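Local coordinates for putative invasin (Yersinia pseudotuberculosis IP 31758, PDB 5N40), which probably mediates attachment of the bacterium to host cells, as an elongated adhesin of the invasin family that carries a C-type lectin-like domain, at residues 18-23 with 98-103; 55-60 with 70-75; 251-256 with 268-273; 260-265 with 306-311. The protein carries 1 engineered substitution. All coordinates share one frame; numbering follows the deposited sequence.

Interaction 1 of 4, residues 18-23 with 98-103; sequences PVNIEA and TINVIP
Val19 to Ala23 run alongside Ile99 to Pro103 in the same direction, and four backbone hydrogen bonds join them in parallel register. Asn100 N donates to Val19 O (2.8 Å) while its own O receives Ile21 N (2.9 Å); Ile21 O then takes Ile102 N (2.8 Å), and Ile102 O takes Ala23 N (2.9 Å). Alternate residues on each strand therefore carry the bonding.

A fifth bond links two side chains. Asn20 and Asn100 project side by side, and ND2 of Asn100 donates to OD1 of Asn20 (3.1 Å). The acceptor lies in the amide plane of Asn100, but the two amides are turned 40° against each other, leaving the donor tilted from the plane of the Asn20 carbonyl.

Apolar contacts fill the other face. The first torsion of Ile21 (chi1 63°) sets CG1 between its backbone N and carbonyl carbon, where it meets Ile99 CG2 at 3.9 Å. Next along, Ala23 CB lies 3.7 Å from Val101 CG1. Leu72 of strand 67-73 covers both Ile21 and Ile99. On the asparagine face, the aliphatic stem of Glu22 places CG against Ile102 CG1 (3.8 Å).

An N-terminal strand pairing parallel with the domain's last strand recurs in many immunoglobulin-like sandwiches (as A' with G), consistent with this invasin-type domain.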
loop_
_atom_site.group_PDB
_atom_site.type_symbol
_atom_site.label_atom_id
_atom_site.label_comp_id
_atom_site.label_asym_id
_atom_site.label_seq_id
_atom_site.Cartn_x
_atom_site.Cartn_y
_atom_site.Cartn_z
ATOM N N PRO A 18 27.122 9.714 26.164
ATOM C CA PRO A 18 26.289 8.560 26.530
ATOM C C PRO A 18 26.503 7.345 25.618
ATOM O O PRO A 18 27.170 7.449 24.583
ATOM C CB PRO A 18 24.864 9.109 26.396
ATOM C CG PRO A 18 24.970 10.159 25.354
ATOM C CD PRO A 18 26.331 10.773 25.513
ATOM N N VAL A 19 25.934 6.199 25.992
ATOM C CA VAL A 19 26.041 4.997 25.176
ATOM C C VAL A 19 24.794 4.779 24.327
ATOM O O VAL A 19 24.663 3.733 23.686
ATOM C CB VAL A 19 26.340 3.753 26.028
ATOM C CG1 VAL A 19 27.682 3.911 26.734
ATOM C CG2 VAL A 19 25.225 3.481 27.018
ATOM N N ASN A 20 23.864 5.735 24.332
ATOM C CA ASN A 20 22.713 5.735 23.442
ATOM C C ASN A 20 22.609 7.112 22.807
ATOM O O ASN A 20 22.657 8.126 23.513
ATOM C CB ASN A 20 21.410 5.410 24.185
ATOM C CG ASN A 20 21.383 4.000 24.736
ATOM O OD1 ASN A 20 21.084 3.044 24.021
ATOM N ND2 ASN A 20 21.680 3.864 26.014
ATOM N N ILE A 21 22.477 7.142 21.478
ATOM C CA ILE A 21 22.247 8.367 20.726
ATOM C C ILE A 21 21.268 8.037 19.609
ATOM O O ILE A 21 21.148 6.888 19.177
ATOM C CB ILE A 21 23.539 8.977 20.130
ATOM C CG1 ILE A 21 24.179 8.025 19.120
ATOM C CG2 ILE A 21 24.512 9.354 21.256
ATOM C CD1 ILE A 21 25.519 8.508 18.571
ATOM N N GLU A 22 20.575 9.066 19.135
ATOM C CA GLU A 22 19.599 8.896 18.069
ATOM C C GLU A 22 20.242 9.114 16.704
ATOM O O GLU A 22 21.164 9.920 16.551
ATOM C CB GLU A 22 18.424 9.857 18.271
ATOM C CG GLU A 22 17.605 9.509 19.503
ATOM C CD GLU A 22 16.561 10.546 19.860
ATOM O OE1 GLU A 22 16.581 11.654 19.285
ATOM O OE2 GLU A 22 15.724 10.245 20.734
ATOM N N ALA A 23 19.753 8.363 15.712
ATOM C CA ALA A 23 20.277 8.420 14.343
ATOM C C ALA A 23 19.705 9.629 13.595
ATOM O O ALA A 23 18.994 9.503 12.598
ATOM C CB ALA A 23 19.959 7.125 13.602
ATOM N N THR A 98 30.868 0.455 22.863
ATOM C CA THR A 98 29.787 0.507 21.893
ATOM C C THR A 98 28.828 1.625 22.253
ATOM O O THR A 98 28.729 2.046 23.412
ATOM C CB THR A 98 29.011 -0.810 21.812
ATOM O OG1 THR A 98 28.374 -1.063 23.072
ATOM C CG2 THR A 98 29.942 -1.959 21.452
ATOM N N ILE A 99 28.134 2.110 21.227
ATOM C CA ILE A 99 27.073 3.095 21.375
ATOM C C ILE A 99 25.879 2.596 20.578
ATOM O O ILE A 99 26.013 2.276 19.396
ATOM C CB ILE A 99 27.509 4.487 20.878
ATOM C CG1 ILE A 99 28.756 4.957 21.634
ATOM C CG2 ILE A 99 26.375 5.498 21.039
ATOM C CD1 ILE A 99 29.418 6.148 21.023
ATOM N N ASN A 100 24.724 2.498 21.228
ATOM C CA ASN A 100 23.493 2.185 20.521
ATOM C C ASN A 100 23.033 3.426 19.776
ATOM O O ASN A 100 22.794 4.471 20.392
ATOM C CB ASN A 100 22.410 1.713 21.487
ATOM C CG ASN A 100 22.754 0.402 22.149
ATOM O OD1 ASN A 100 23.301 -0.506 21.518
ATOM N ND2 ASN A 100 22.441 0.296 23.431
ATOM N N VAL A 101 22.936 3.319 18.457
ATOM C CA VAL A 101 22.415 4.386 17.619
ATOM C C VAL A 101 20.976 3.995 17.312
ATOM O O VAL A 101 20.715 3.158 16.437
ATOM C CB VAL A 101 23.252 4.580 16.355
ATOM C CG1 VAL A 101 22.825 5.844 15.630
ATOM C CG2 VAL A 101 24.743 4.635 16.708
ATOM N N ILE A 102 20.047 4.588 18.051
ATOM C CA ILE A 102 18.656 4.153 18.038
ATOM C C ILE A 102 17.882 4.980 17.021
ATOM O O ILE A 102 18.386 5.999 16.528
ATOM C CB ILE A 102 18.026 4.243 19.440
ATOM C CG1 ILE A 102 17.849 5.698 19.892
ATOM C CG2 ILE A 102 18.872 3.456 20.444
ATOM C CD1 ILE A 102 17.114 5.840 21.216
ATOM N N PRO A 103 16.663 4.568 16.677
ATOM C CA PRO A 103 15.881 5.305 15.678
ATOM C C PRO A 103 15.597 6.740 16.090
ATOM O O PRO A 103 15.411 7.056 17.269
ATOM C CB PRO A 103 14.582 4.499 15.589
ATOM C CG PRO A 103 14.963 3.127 15.968
ATOM C CD PRO A 103 16.031 3.291 17.033
#

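Interaction 2 of 4, residues 55-60 with 70-75; sequences GTLDNV and ATLTAG
A beta hairpin made by strands 56-63 and 67-73 brings Thr56 opposite Thr73 and Leu57 opposite Leu72, at one border of the sheet in the immunoglobulin-like N-terminal domain. Thr56 and Thr73 form an antiparallel hydrogen-bonded pair, with Thr56 N donating to Thr73 O at 3.0 Å and Thr73 N to Thr56 O at 2.8 Å.

The neighbouring non-hydrogen-bonded pair brings its leucines together: CG of Leu57 meets CD1 of Leu72 at 3.8 Å, and CD2 of Leu57 leans over the same methyl and over Leu72 CB. Further along, CG2 of Val60 packs on Ala70 CB (3.9 Å). Phe50 of strand 48-52 touches Leu57, Val60 and Ala70, so this face belongs to the interior of the sandwich.

Between the leucine pair and Val60 the ladder changes character. Asp58 N still donates to Thr71 O at 3.1 Å, but the return bond ends on a carboxylate instead of a backbone carbonyl. The first torsion of Asp58 (chi1 66°) places the carboxylate between its backbone N and carbonyl carbon, which brings OD1 to Thr71 N at 2.7 Å. The amide comes in on the syn side, 32° out of the carboxylate plane. The side chain thus stands in for the main chain where strand 56-63 is interrupted. Its second oxygen is tied to the same threonine through water: water 1 donates to Asp58 OD2 at 2.5 Å and lies 2.9 Å from Thr71 OG1.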
loop_
_atom_site.group_PDB
_atom_site.type_symbol
_atom_site.label_atom_id
_atom_site.label_comp_id
_atom_site.label_asym_id
_atom_site.label_seq_id
_atom_site.Cartn_x
_atom_site.Cartn_y
_atom_site.Cartn_z
ATOM N N GLY A 55 28.459 6.886 12.293
ATOM C CA GLY A 55 28.687 8.269 12.644
ATOM C C GLY A 55 30.071 8.740 12.241
ATOM O O GLY A 55 30.814 8.067 11.520
ATOM N N THR A 56 30.415 9.930 12.727
ATOM C CA THR A 56 31.684 10.570 12.409
ATOM C C THR A 56 32.327 11.114 13.683
ATOM O O THR A 56 31.639 11.488 14.633
ATOM C CB THR A 56 31.490 11.699 11.383
ATOM O OG1 THR A 56 30.548 12.662 11.883
ATOM C CG2 THR A 56 30.981 11.126 10.063
ATOM N N LEU A 57 33.659 11.140 13.693
ATOM C CA LEU A 57 34.444 11.602 14.830
ATOM C C LEU A 57 35.205 12.870 14.464
ATOM O O LEU A 57 35.624 13.048 13.316
ATOM C CB LEU A 57 35.440 10.522 15.280
ATOM C CG LEU A 57 34.844 9.247 15.886
ATOM C CD1 LEU A 57 35.698 8.016 15.554
ATOM C CD2 LEU A 57 34.709 9.405 17.380
ATOM N N ASP A 58 35.386 13.759 15.444
ATOM C CA ASP A 58 36.287 14.886 15.250
ATOM C C ASP A 58 37.679 14.473 15.730
ATOM O O ASP A 58 37.935 13.298 16.005
ATOM C CB ASP A 58 35.745 16.141 15.938
ATOM C CG ASP A 58 35.706 16.026 17.445
ATOM O OD1 ASP A 58 36.011 14.938 17.981
ATOM O OD2 ASP A 58 35.366 17.037 18.097
ATOM N N ASN A 59 38.599 15.434 15.820
ATOM C CA ASN A 59 39.988 15.114 16.129
ATOM C C ASN A 59 40.162 14.757 17.605
ATOM O O ASN A 59 39.504 15.317 18.486
ATOM C CB ASN A 59 40.901 16.290 15.767
ATOM C CG ASN A 59 40.817 16.673 14.295
ATOM O OD1 ASN A 59 40.708 17.853 13.956
ATOM N ND2 ASN A 59 40.864 15.677 13.415
ATOM N N VAL A 60 41.053 13.808 17.859
ATOM C CA VAL A 60 41.406 13.391 19.215
ATOM C C VAL A 60 42.315 14.438 19.839
ATOM O O VAL A 60 43.232 14.949 19.185
ATOM C CB VAL A 60 42.095 12.015 19.177
ATOM C CG1 VAL A 60 42.701 11.650 20.531
ATOM C CG2 VAL A 60 41.117 10.944 18.715
ATOM N N ALA A 70 37.476 12.334 22.023
ATOM C CA ALA A 70 36.942 12.850 20.770
ATOM C C ALA A 70 35.425 12.814 20.854
ATOM O O ALA A 70 34.845 12.068 21.648
ATOM C CB ALA A 70 37.432 12.051 19.558
ATOM N N THR A 71 34.783 13.644 20.040
ATOM C CA THR A 71 33.328 13.685 19.971
ATOM C C THR A 71 32.866 12.879 18.762
ATOM O O THR A 71 33.304 13.136 17.637
ATOM C CB THR A 71 32.821 15.124 19.885
ATOM O OG1 THR A 71 33.175 15.828 21.083
ATOM C CG2 THR A 71 31.301 15.161 19.708
ATOM N N LEU A 72 31.996 11.904 19.007
ATOM C CA LEU A 72 31.291 11.208 17.947
ATOM C C LEU A 72 29.961 11.900 17.699
ATOM O O LEU A 72 29.248 12.249 18.642
ATOM C CB LEU A 72 31.041 9.747 18.322
ATOM C CG LEU A 72 30.298 8.940 17.257
ATOM C CD1 LEU A 72 31.271 8.158 16.421
ATOM C CD2 LEU A 72 29.270 8.021 17.872
ATOM N N THR A 73 29.627 12.084 16.427
ATOM C CA THR A 73 28.329 12.607 16.031
ATOM C C THR A 73 27.587 11.518 15.272
ATOM O O THR A 73 28.151 10.892 14.375
ATOM C CB THR A 73 28.477 13.867 15.169
ATOM O OG1 THR A 73 29.128 14.892 15.941
ATOM C CG2 THR A 73 27.116 14.379 14.704
ATOM N N ALA A 74 26.334 11.283 15.652
ATOM C CA ALA A 74 25.536 10.270 14.985
ATOM C C ALA A 74 25.449 10.558 13.492
ATOM O O ALA A 74 25.475 11.709 13.052
ATOM C CB ALA A 74 24.133 10.223 15.585
ATOM N N GLY A 75 25.374 9.495 12.707
ATOM C CA GLY A 75 24.873 9.572 11.349
ATOM C C GLY A 75 23.370 9.421 11.333
ATOM O O GLY A 75 22.679 9.715 12.314
HETATM O O HOH W 1 35.325 17.648 20.473
#

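Interaction 3 of 4, residues 251-256 with 268-273; sequences AEKPGT and AMFNQS
The carbonyl oxygen of Met269 faces the hydroxyl of Thr256 and a water together: water 2 lies 2.7 Å from Met269 O, where its geometry suits donation, and is hydrogen-bonded to Thr256 OG1 at 2.6 Å, while OG1 itself lies 2.9 Å from Met269 O. The first torsion of Thr256 (chi1 -177°) carries OG1 opposite its own backbone N, and with the hydroxyl committed to this polar side, the methyl is turned toward the strand, where CG2 rests on Ala268 CB at 3.7 Å.

Lys253 supports the same alanine, with its CB 4.1 Å from Ala268 CB. Its CG, beside the backbone N (chi1 -69°), lies at the edge of the Phe270 ring, near the ring plane and 4.3 Å from CZ. A bend at chi2 carries the rest of the chain away to a cation-pi contact with Tyr248. Thr256 crosses Phe270 at about a right angle, its CB approaching CE2 at 4.0 Å. The aromatic ring thus meets the aliphatic parts of both residues.

Those two residues are the ends of a type I turn, Lys253 to Thr256, whose closing bond from Thr256 N to Lys253 O is weak at 3.5 Å.

Within the C-type lectin-like domain, the turn packs beside strand 265-269 and the short link that leads to helix 272-278. Asn271 is the N-cap of that helix, its OD1 accepting Gln274 N, and Met278 further along the helix touches both Lys253 and Phe270.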
loop_
_atom_site.group_PDB
_atom_site.type_symbol
_atom_site.label_atom_id
_atom_site.label_comp_id
_atom_site.label_asym_id
_atom_site.label_seq_id
_atom_site.Cartn_x
_atom_site.Cartn_y
_atom_site.Cartn_z
ATOM N N ALA A 251 -31.408 -1.163 -5.184
ATOM C CA ALA A 251 -31.528 0.085 -4.441
ATOM C C ALA A 251 -31.843 1.272 -5.343
ATOM O O ALA A 251 -32.314 2.301 -4.848
ATOM C CB ALA A 251 -30.237 0.349 -3.660
ATOM N N GLU A 252 -31.585 1.162 -6.647
ATOM C CA GLU A 252 -31.933 2.206 -7.605
ATOM C C GLU A 252 -33.358 2.083 -8.137
ATOM O O GLU A 252 -33.895 3.066 -8.667
ATOM C CB GLU A 252 -30.945 2.188 -8.779
ATOM C CG GLU A 252 -29.570 2.733 -8.418
ATOM C CD GLU A 252 -28.518 2.524 -9.496
ATOM O OE1 GLU A 252 -28.502 1.447 -10.123
ATOM O OE2 GLU A 252 -27.689 3.439 -9.705
ATOM N N LYS A 253 -33.981 0.913 -8.008
ATOM C CA LYS A 253 -35.350 0.680 -8.470
ATOM C C LYS A 253 -36.111 -0.057 -7.378
ATOM O O LYS A 253 -36.392 -1.258 -7.490
ATOM C CB LYS A 253 -35.359 -0.105 -9.783
ATOM C CG LYS A 253 -34.822 0.682 -10.959
ATOM C CD LYS A 253 -35.807 1.747 -11.430
ATOM C CE LYS A 253 -35.238 2.570 -12.572
ATOM N NZ LYS A 253 -36.169 3.654 -13.011
ATOM N N PRO A 254 -36.448 0.642 -6.290
ATOM C CA PRO A 254 -37.092 -0.033 -5.152
ATOM C C PRO A 254 -38.470 -0.569 -5.456
ATOM O O PRO A 254 -38.961 -1.411 -4.697
ATOM C CB PRO A 254 -37.154 1.067 -4.083
ATOM C CG PRO A 254 -37.103 2.341 -4.844
ATOM C CD PRO A 254 -36.200 2.066 -6.013
ATOM N N GLY A 255 -39.105 -0.119 -6.537
ATOM C CA GLY A 255 -40.464 -0.508 -6.842
ATOM C C GLY A 255 -40.640 -1.846 -7.524
ATOM O O GLY A 255 -41.782 -2.232 -7.793
ATOM N N THR A 256 -39.567 -2.576 -7.816
ATOM C CA THR A 256 -39.688 -3.881 -8.447
ATOM C C THR A 256 -39.368 -4.988 -7.451
ATOM O O THR A 256 -38.526 -4.830 -6.559
ATOM C CB THR A 256 -38.774 -4.009 -9.671
ATOM O OG1 THR A 256 -38.991 -5.285 -10.286
ATOM C CG2 THR A 256 -37.323 -3.889 -9.289
ATOM N N ALA A 268 -31.823 -5.215 -9.529
ATOM C CA ALA A 268 -33.240 -5.234 -9.850
ATOM C C ALA A 268 -33.482 -6.106 -11.077
ATOM O O ALA A 268 -32.677 -6.124 -12.011
ATOM C CB ALA A 268 -33.747 -3.818 -10.107
ATOM N N MET A 269 -34.607 -6.821 -11.072
ATOM C CA MET A 269 -34.963 -7.731 -12.152
ATOM C C MET A 269 -36.429 -7.529 -12.512
ATOM O O MET A 269 -37.237 -7.132 -11.668
ATOM C CB MET A 269 -34.701 -9.192 -11.758
ATOM C CG MET A 269 -33.289 -9.450 -11.248
ATOM S SD MET A 269 -31.988 -9.172 -12.475
ATOM C CE MET A 269 -31.893 -10.785 -13.240
ATOM N N PHE A 270 -36.768 -7.814 -13.771
ATOM C CA PHE A 270 -38.021 -7.359 -14.356
ATOM C C PHE A 270 -38.631 -8.436 -15.243
ATOM O O PHE A 270 -37.920 -9.213 -15.884
ATOM C CB PHE A 270 -37.807 -6.096 -15.206
ATOM C CG PHE A 270 -37.120 -4.984 -14.478
ATOM C CD1 PHE A 270 -35.737 -4.958 -14.375
ATOM C CD2 PHE A 270 -37.853 -3.962 -13.901
ATOM C CE1 PHE A 270 -35.103 -3.930 -13.701
ATOM C CE2 PHE A 270 -37.223 -2.933 -13.226
ATOM C CZ PHE A 270 -35.845 -2.919 -13.129
ATOM N N ASN A 271 -39.962 -8.468 -15.282
ATOM C CA ASN A 271 -40.654 -9.199 -16.333
ATOM C C ASN A 271 -40.836 -8.268 -17.527
ATOM O O ASN A 271 -40.436 -7.101 -17.500
ATOM C CB ASN A 271 -41.989 -9.766 -15.840
ATOM C CG ASN A 271 -42.999 -8.689 -15.474
ATOM O OD1 ASN A 271 -42.848 -7.516 -15.816
ATOM N ND2 ASN A 271 -44.055 -9.098 -14.773
ATOM N N GLN A 272 -41.450 -8.783 -18.593
ATOM C CA GLN A 272 -41.504 -8.026 -19.840
ATOM C C GLN A 272 -42.302 -6.735 -19.680
ATOM O O GLN A 272 -41.877 -5.670 -20.141
ATOM C CB GLN A 272 -42.089 -8.895 -20.951
ATOM C CG GLN A 272 -41.935 -8.298 -22.337
ATOM C CD GLN A 272 -40.501 -8.324 -22.849
ATOM O OE1 GLN A 272 -39.670 -9.113 -22.391
ATOM N NE2 GLN A 272 -40.213 -7.469 -23.827
ATOM N N SER A 273 -43.468 -6.802 -19.032
ATOM C CA SER A 273 -44.301 -5.607 -18.928
ATOM C C SER A 273 -43.630 -4.532 -18.082
ATOM O O SER A 273 -43.724 -3.338 -18.394
ATOM C CB SER A 273 -45.674 -5.971 -18.360
ATOM O OG SER A 273 -45.562 -6.535 -17.071
HETATM O O HOH W 2 -39.592 -7.784 -10.630
#

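Interaction 4 of 4, residues 260-265 with 306-311; sequences NVENNE and PTMQVY
A type I' turn from Glu262 to Glu265, closed by two backbone bonds between those residues, presents the Glu262 side chain to the irregular 306-309 loop, with the CA atoms of Glu262 and Pro306 6.6 Å apart.

Glu262 is extended, with CG opposite its backbone N (chi1 -173°), and its carboxylate reaches deep into the loop. Met308 N donates to OE2 at 2.8 Å (161° at the hydrogen), on the syn side and close to the carboxylate plane. The flank of the carboxylate is lined by carbon: Pro306 CB lies 3.5 Å from CD, and Met308 CB comes as near as 3.2 Å to OE2.

The other oxygen, OE1, receives Asn260 ND2 (2.9 Å) on its anti lone pair, with the acceptor almost in the Asn260 amide plane. Water 4 also donates to OE1 at 2.6 Å and accepts Gln309 N. Water 3 donates to OE1 and to Asn260 OD1 while accepting Gln309 NE2 at 2.9 Å. This water joins two amides whose planes stand 87° apart, and Gln309 CG lies against Asn260 ND2 at 3.6 Å.

Four hydrogen bonds thus converge on one buried carboxylate, three of them on OE1. Such a set of donors would be expected to favour the charged form of Glu262, which ties the turn to the loop directly through OE2 and by water through OE1.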
loop_
_atom_site.group_PDB
_atom_site.type_symbol
_atom_site.label_atom_id
_atom_site.label_comp_id
_atom_site.label_asym_id
_atom_site.label_seq_id
_atom_site.Cartn_x
_atom_site.Cartn_y
_atom_site.Cartn_z
ATOM N N ASN A 260 -31.672 -10.108 -7.940
ATOM C CA ASN A 260 -30.622 -11.067 -8.269
ATOM C C ASN A 260 -29.342 -10.611 -7.590
ATOM O O ASN A 260 -28.893 -9.486 -7.830
ATOM C CB ASN A 260 -30.422 -11.157 -9.787
ATOM C CG ASN A 260 -29.265 -12.063 -10.175
ATOM O OD1 ASN A 260 -29.120 -13.160 -9.641
ATOM N ND2 ASN A 260 -28.432 -11.602 -11.104
ATOM N N VAL A 261 -28.768 -11.459 -6.737
ATOM C CA VAL A 261 -27.474 -11.181 -6.126
ATOM C C VAL A 261 -26.389 -11.754 -7.025
ATOM O O VAL A 261 -26.355 -12.960 -7.289
ATOM C CB VAL A 261 -27.379 -11.766 -4.707
ATOM C CG1 VAL A 261 -26.041 -11.416 -4.076
ATOM C CG2 VAL A 261 -28.527 -11.255 -3.846
ATOM N N GLU A 262 -25.491 -10.888 -7.487
ATOM C CA GLU A 262 -24.444 -11.321 -8.398
ATOM C C GLU A 262 -23.277 -10.354 -8.289
ATOM O O GLU A 262 -23.483 -9.136 -8.274
ATOM C CB GLU A 262 -24.971 -11.385 -9.836
ATOM C CG GLU A 262 -23.992 -11.989 -10.810
ATOM C CD GLU A 262 -24.621 -12.257 -12.165
ATOM O OE1 GLU A 262 -25.869 -12.295 -12.250
ATOM O OE2 GLU A 262 -23.860 -12.426 -13.133
ATOM N N ASN A 263 -22.062 -10.904 -8.195
ATOM C CA ASN A 263 -20.835 -10.113 -8.101
ATOM C C ASN A 263 -20.913 -9.132 -6.937
ATOM O O ASN A 263 -20.544 -7.962 -7.063
ATOM C CB ASN A 263 -20.541 -9.388 -9.413
ATOM C CG ASN A 263 -20.417 -10.346 -10.581
ATOM O OD1 ASN A 263 -19.936 -11.468 -10.420
ATOM N ND2 ASN A 263 -20.859 -9.918 -11.756
ATOM N N ASN A 264 -21.411 -9.616 -5.797
ATOM C CA ASN A 264 -21.433 -8.875 -4.536
ATOM C C ASN A 264 -22.323 -7.638 -4.593
ATOM O O ASN A 264 -22.162 -6.709 -3.786
ATOM C CB ASN A 264 -20.015 -8.489 -4.107
ATOM C CG ASN A 264 -19.192 -9.693 -3.699
ATOM O OD1 ASN A 264 -19.691 -10.598 -3.028
ATOM N ND2 ASN A 264 -17.931 -9.720 -4.111
ATOM N N GLU A 265 -23.265 -7.612 -5.530
ATOM C CA GLU A 265 -24.269 -6.563 -5.620
ATOM C C GLU A 265 -25.645 -7.193 -5.806
ATOM O O GLU A 265 -25.776 -8.320 -6.298
ATOM C CB GLU A 265 -23.972 -5.604 -6.787
ATOM C CG GLU A 265 -22.571 -5.012 -6.787
ATOM C CD GLU A 265 -22.364 -3.959 -5.702
ATOM O OE1 GLU A 265 -23.366 -3.538 -5.075
ATOM O OE2 GLU A 265 -21.191 -3.565 -5.479
ATOM N N PRO A 306 -23.316 -7.810 -15.008
ATOM C CA PRO A 306 -23.583 -9.185 -14.551
ATOM C C PRO A 306 -24.251 -10.002 -15.647
ATOM O O PRO A 306 -25.277 -9.592 -16.198
ATOM C CB PRO A 306 -24.527 -8.985 -13.361
ATOM C CG PRO A 306 -25.241 -7.710 -13.684
ATOM C CD PRO A 306 -24.242 -6.841 -14.393
ATOM N N THR A 307 -23.700 -11.185 -15.927
ATOM C CA THR A 307 -24.125 -11.959 -17.092
ATOM C C THR A 307 -24.672 -13.345 -16.759
ATOM O O THR A 307 -24.982 -14.106 -17.684
ATOM C CB THR A 307 -22.966 -12.107 -18.084
ATOM O OG1 THR A 307 -21.865 -12.757 -17.442
ATOM C CG2 THR A 307 -22.536 -10.753 -18.627
ATOM N N MET A 308 -24.808 -13.705 -15.482
ATOM C CA MET A 308 -25.337 -15.034 -15.166
ATOM C C MET A 308 -26.808 -15.169 -15.548
ATOM O O MET A 308 -27.280 -16.288 -15.783
ATOM C CB MET A 308 -25.158 -15.347 -13.679
ATOM C CG MET A 308 -23.731 -15.679 -13.288
ATOM S SD MET A 308 -23.574 -16.065 -11.527
ATOM C CE MET A 308 -21.894 -16.681 -11.455
ATOM N N GLN A 309 -27.543 -14.063 -15.620
ATOM C CA GLN A 309 -28.957 -14.090 -15.959
ATOM C C GLN A 309 -29.187 -13.325 -17.256
ATOM O O GLN A 309 -28.457 -12.384 -17.585
ATOM C CB GLN A 309 -29.823 -13.493 -14.839
ATOM C CG GLN A 309 -29.528 -14.052 -13.447
ATOM C CD GLN A 309 -29.600 -15.575 -13.380
ATOM O OE1 GLN A 309 -30.206 -16.224 -14.238
ATOM N NE2 GLN A 309 -28.975 -16.150 -12.355
ATOM N N VAL A 310 -30.216 -13.741 -17.990
ATOM C CA VAL A 310 -30.417 -13.230 -19.340
ATOM C C VAL A 310 -30.917 -11.790 -19.303
ATOM O O VAL A 310 -31.402 -11.284 -18.282
ATOM C CB VAL A 310 -31.383 -14.138 -20.118
ATOM C CG1 VAL A 310 -30.847 -15.560 -20.132
ATOM C CG2 VAL A 310 -32.790 -14.091 -19.509
ATOM N N TYR A 311 -30.794 -11.127 -20.454
ATOM C CA TYR A 311 -31.245 -9.760 -20.665
ATOM C C TYR A 311 -32.457 -9.759 -21.586
ATOM O O TYR A 311 -32.487 -10.484 -22.585
ATOM C CB TYR A 311 -30.120 -8.907 -21.273
ATOM C CG TYR A 311 -29.068 -8.500 -20.258
ATOM C CD1 TYR A 311 -28.268 -9.446 -19.632
ATOM C CD2 TYR A 311 -28.881 -7.164 -19.927
ATOM C CE1 TYR A 311 -27.319 -9.069 -18.681
ATOM C CE2 TYR A 311 -27.931 -6.781 -18.987
ATOM C CZ TYR A 311 -27.153 -7.734 -18.376
ATOM O OH TYR A 311 -26.210 -7.341 -17.433
HETATM O O HOH W 3 -27.131 -14.650 -10.651
HETATM O O HOH W 4 -26.959 -11.484 -14.521
#

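Overall arrangement
The contacts fall into two pairs near opposite ends of an elongated chain. Interactions 1 and 2 lie in the N-terminal immunoglobulin-like domain with centres about 13 Å apart; they share one sheet, interaction 2 is nested within the loop closed by interaction 1, and Ile21 and Glu22 pack on Ala74. Both close before interactions 3 and 4 open. These, about 14 Å apart between centres, belong to the C-type lectin-like domain. Their segments alternate along the chain, one of each lying on the adjacent strands 258-262 and 265-269, with Met269 packing on Asn260 and Gln309. Centres of the two pairs are about 61 to 77 Å apart; neither pair touches the other, consistent with an elongated adhesin.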